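Conserved hypothetical protein (Bacteroides thetaiotaomicron, PDB 2FB6) is of unknown function, and folds as a single small alpha/beta domain around a parallel five-stranded sheet. Local coordinates at residues V54-L65 with V86-I95. Residues are numbered along the deposited sequence; the frame is centred on the assembly and turned at random. Where two conformers were deposited one is given.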
loop_
_atom_site.group_PDB
_atom_site.type_symbol
_atom_site.label_atom_id
_atom_site.label_comp_id
_atom_site.label_asym_id
_atom_site.label_seq_id
_atom_site.Cartn_x
_atom_site.Cartn_y
_atom_site.Cartn_z
ATOM N N VAL A 54 -2.840 7.895 7.050
ATOM C CA VAL A 54 -4.029 7.441 6.334
ATOM C C VAL A 54 -5.256 7.508 7.236
ATOM O O VAL A 54 -6.337 7.903 6.786
ATOM C CB VAL A 54 -3.828 6.021 5.765
ATOM C CG1 VAL A 54 -5.115 5.483 5.213
ATOM C CG2 VAL A 54 -2.763 6.054 4.656
ATOM N N ALA A 55 -5.092 7.141 8.511
ATOM C CA ALA A 55 -6.225 7.114 9.426
ATOM C C ALA A 55 -6.808 8.492 9.673
ATOM O O ALA A 55 -8.003 8.620 9.919
ATOM C CB ALA A 55 -5.810 6.485 10.747
ATOM N N ASN A 56 -5.943 9.504 9.620
ATOM C CA ASN A 56 -6.296 10.835 10.080
ATOM C C ASN A 56 -6.493 11.891 8.993
ATOM O O ASN A 56 -7.084 12.936 9.265
ATOM C CB ASN A 56 -5.255 11.316 11.088
ATOM C CG ASN A 56 -5.369 10.609 12.436
ATOM O OD1 ASN A 56 -4.521 9.791 12.796
ATOM N ND2 ASN A 56 -6.430 10.926 13.188
ATOM N N ASP A 57 -6.006 11.638 7.782
ATOM C CA ASP A 57 -5.976 12.695 6.771
ATOM C C ASP A 57 -6.948 12.413 5.643
ATOM O O ASP A 57 -6.732 11.496 4.844
ATOM C CB ASP A 57 -4.562 12.860 6.220
ATOM C CG ASP A 57 -4.416 14.105 5.379
ATOM O OD1 ASP A 57 -5.085 14.193 4.335
ATOM O OD2 ASP A 57 -3.623 14.987 5.780
ATOM N N THR A 58 -8.005 13.225 5.566
ATOM C CA THR A 58 -9.053 12.973 4.585
ATOM C C THR A 58 -8.573 13.107 3.143
ATOM O O THR A 58 -9.058 12.379 2.281
ATOM C CB THR A 58 -10.311 13.839 4.804
ATOM O OG1 THR A 58 -9.930 15.210 4.924
ATOM C CG2 THR A 58 -11.058 13.404 6.059
ATOM N N GLN A 59 -7.625 14.016 2.877
ATOM C CA GLN A 59 -7.076 14.134 1.520
ATOM C C GLN A 59 -6.332 12.859 1.111
ATOM O O GLN A 59 -6.463 12.398 -0.024
ATOM C CB GLN A 59 -6.168 15.360 1.359
ATOM C CG GLN A 59 -6.954 16.671 1.314
ATOM C CD GLN A 59 -6.072 17.884 1.151
ATOM O OE1 GLN A 59 -6.338 18.942 1.735
ATOM N NE2 GLN A 59 -5.045 17.763 0.326
ATOM N N VAL A 60 -5.563 12.286 2.041
ATOM C CA VAL A 60 -4.904 10.998 1.776
ATOM C C VAL A 60 -5.958 9.887 1.564
ATOM O O VAL A 60 -5.809 9.040 0.687
ATOM C CB VAL A 60 -3.909 10.643 2.903
ATOM C CG1 VAL A 60 -3.276 9.265 2.702
ATOM C CG2 VAL A 60 -2.821 11.709 3.002
ATOM N N GLN A 61 -7.024 9.884 2.362
ATOM C CA GLN A 61 -8.092 8.885 2.174
ATOM C C GLN A 61 -8.700 8.927 0.774
ATOM O O GLN A 61 -9.001 7.889 0.201
ATOM C CB GLN A 61 -9.161 9.029 3.259
ATOM C CG GLN A 61 -8.581 8.751 4.623
ATOM C CD GLN A 61 -9.548 8.970 5.740
ATOM O OE1 GLN A 61 -10.692 9.368 5.526
ATOM N NE2 GLN A 61 -9.089 8.718 6.956
ATOM N N THR A 62 -8.892 10.124 0.229
ATOM C CA THR A 62 -9.385 10.239 -1.138
ATOM C C THR A 62 -8.472 9.518 -2.122
ATOM O O THR A 62 -8.969 8.814 -3.004
ATOM C CB THR A 62 -9.565 11.723 -1.500
ATOM O OG1 THR A 62 -10.435 12.291 -0.524
ATOM C CG2 THR A 62 -10.175 11.914 -2.911
ATOM N N GLU A 63 -7.153 9.670 -1.969
ATOM C CA GLU A 63 -6.208 8.940 -2.829
ATOM C C GLU A 63 -6.317 7.433 -2.635
ATOM O O GLU A 63 -6.272 6.678 -3.600
ATOM C CB GLU A 63 -4.752 9.335 -2.555
ATOM C CG GLU A 63 -4.332 10.682 -3.041
ATOM C CD GLU A 63 -4.501 10.876 -4.539
ATOM O OE1 GLU A 63 -4.167 9.971 -5.335
ATOM O OE2 GLU A 63 -4.960 11.967 -4.917
ATOM N N ILE A 64 -6.450 6.997 -1.383
ATOM C CA ILE A 64 -6.593 5.571 -1.070
ATOM C C ILE A 64 -7.772 4.985 -1.841
ATOM O O ILE A 64 -7.663 3.915 -2.443
ATOM C CB ILE A 64 -6.830 5.359 0.450
ATOM C CG1 ILE A 64 -5.567 5.694 1.264
ATOM C CG2 ILE A 64 -7.359 3.931 0.769
ATOM C CD1 ILE A 64 -4.381 4.748 1.038
ATOM N N LEU A 65 -8.902 5.699 -1.808
ATOM C CA LEU A 65 -10.107 5.226 -2.477
ATOM C C LEU A 65 -9.924 5.133 -3.992
ATOM O O LEU A 65 -10.361 4.154 -4.613
ATOM C CB LEU A 65 -11.312 6.093 -2.102
ATOM C CG LEU A 65 -11.628 6.109 -0.598
ATOM C CD1 LEU A 65 -12.768 7.090 -0.312
ATOM C CD2 LEU A 65 -11.937 4.718 -0.023
ATOM N N VAL A 86 -6.618 2.349 15.184
ATOM C CA VAL A 86 -7.282 2.777 13.952
ATOM C C VAL A 86 -7.733 1.639 13.034
ATOM O O VAL A 86 -8.079 1.870 11.874
ATOM C CB VAL A 86 -6.386 3.755 13.147
ATOM C CG1 VAL A 86 -6.113 5.009 13.954
ATOM C CG2 VAL A 86 -5.066 3.093 12.719
ATOM N N ALA A 87 -7.724 0.403 13.532
ATOM C CA ALA A 87 -8.106 -0.717 12.666
ATOM C C ALA A 87 -9.479 -0.543 12.011
ATOM O O ALA A 87 -9.639 -0.857 10.836
ATOM C CB ALA A 87 -8.019 -2.047 13.404
ATOM N N SER A 88 -10.467 -0.045 12.758
ATOM C CA SER A 88 -11.809 0.145 12.211
ATOM C C SER A 88 -11.792 1.166 11.070
ATOM O O SER A 88 -12.406 0.944 10.032
ATOM C CB SER A 88 -12.797 0.574 13.312
ATOM O OG SER A 88 -12.467 1.853 13.839
ATOM N N ILE A 89 -11.070 2.269 11.269
ATOM C CA ILE A 89 -10.968 3.325 10.255
ATOM C C ILE A 89 -10.330 2.758 8.980
ATOM O O ILE A 89 -10.830 2.960 7.872
ATOM C CB ILE A 89 -10.140 4.533 10.787
ATOM C CG1 ILE A 89 -10.884 5.238 11.931
ATOM C CG2 ILE A 89 -9.853 5.546 9.669
ATOM C CD1 ILE A 89 -9.981 6.183 12.721
ATOM N N ILE A 90 -9.237 2.018 9.151
ATOM C CA ILE A 90 -8.488 1.498 8.013
ATOM C C ILE A 90 -9.309 0.454 7.246
ATOM O O ILE A 90 -9.398 0.517 6.016
ATOM C CB ILE A 90 -7.119 0.947 8.475
ATOM C CG1 ILE A 90 -6.222 2.071 9.043
ATOM C CG2 ILE A 90 -6.400 0.194 7.359
ATOM C CD1 ILE A 90 -5.884 3.208 8.085
ATOM N N THR A 91 -9.951 -0.467 7.971
ATOM C CA THR A 91 -10.808 -1.488 7.372
ATOM C C THR A 91 -11.967 -0.845 6.599
ATOM O O THR A 91 -12.340 -1.292 5.505
ATOM C CB THR A 91 -11.349 -2.426 8.486
ATOM O OG1 THR A 91 -10.292 -3.282 8.947
ATOM C CG2 THR A 91 -12.543 -3.257 8.025
ATOM N N ASN A 92 -12.538 0.210 7.189
ATOM C CA ASN A 92 -13.666 0.922 6.577
ATOM C C ASN A 92 -13.317 1.610 5.260
ATOM O O ASN A 92 -14.206 1.895 4.451
ATOM C CB ASN A 92 -14.268 1.951 7.542
ATOM C CG ASN A 92 -15.040 1.312 8.690
ATOM O OD1 ASN A 92 -15.341 0.118 8.673
ATOM N ND2 ASN A 92 -15.344 2.116 9.708
ATOM N N LEU A 93 -12.023 1.894 5.054
ATOM C CA LEU A 93 -11.558 2.477 3.787
ATOM C C LEU A 93 -11.425 1.424 2.700
ATOM O O LEU A 93 -11.202 1.755 1.533
ATOM C CB LEU A 93 -10.207 3.185 3.955
ATOM C CG LEU A 93 -10.198 4.435 4.827
ATOM C CD1 LEU A 93 -8.778 4.834 5.138
ATOM C CD2 LEU A 93 -10.967 5.580 4.131
ATOM N N GLY A 94 -11.541 0.153 3.081
ATOM C CA GLY A 94 -11.395 -0.933 2.133
ATOM C C GLY A 94 -9.996 -1.525 2.072
ATOM O O GLY A 94 -9.680 -2.326 1.181
ATOM N N ILE A 95 -9.156 -1.131 3.031
ATOM C CA ILE A 95 -7.798 -1.664 3.168
ATOM C C ILE A 95 -7.851 -2.982 3.948
ATOM O O ILE A 95 -8.601 -3.102 4.935
ATOM C CB ILE A 95 -6.896 -0.622 3.876
ATOM C CG1 ILE A 95 -6.736 0.627 3.003
ATOM C CG2 ILE A 95 -5.537 -1.197 4.228
ATOM C CD1 ILE A 95 -6.265 1.858 3.778
#
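Val54 puts CG1 among three side chains of 86-95. Its chi1 of 172° turns CG1 away from the backbone N and toward 86-95. Ile90 CD1 and Leu93 CD1 both lie 3.7 Å from Val54 CG1, and Ile95 CD1 is slightly farther off. Ala55 offers its CB to the valine that precedes helix 87-92, 3.5 Å from Val86 CG1. Ile89 CG2 packs against Ala55 O at 3.6 Å. In this alpha/beta fold, built on a parallel beta-sheet, the contact joins helices 49-56 and 58-70 to helix 87-92, whose Ile90 rests on edge strand 96-98 and its neighbour 73-77. Asp57 caps helix 58-70: its OD1 accepts from Val60 N. Gln61 reaches back across the turn with its chain extended, and its NE2 gives a nearly straight bond (164°) to Val54 O at 2.9 Å, in the carbonyl plane. The Gln61 and Leu93 side chains cross at about a right angle, with Gln61 CG 4.0 Å from Leu93 CD1. Replacing Gln61 by an alanine is likely to leave Val54 O without this donor and to open a gap beside Leu93 CD1. Ile64 CG2 meets Ile95 CD1 at 3.8 Å, and both residues also touch Ile74 of strand 73-77. In one of two conformers, Leu65 CD2 approaches Leu93 O, next to the Schellman motif at Gly94.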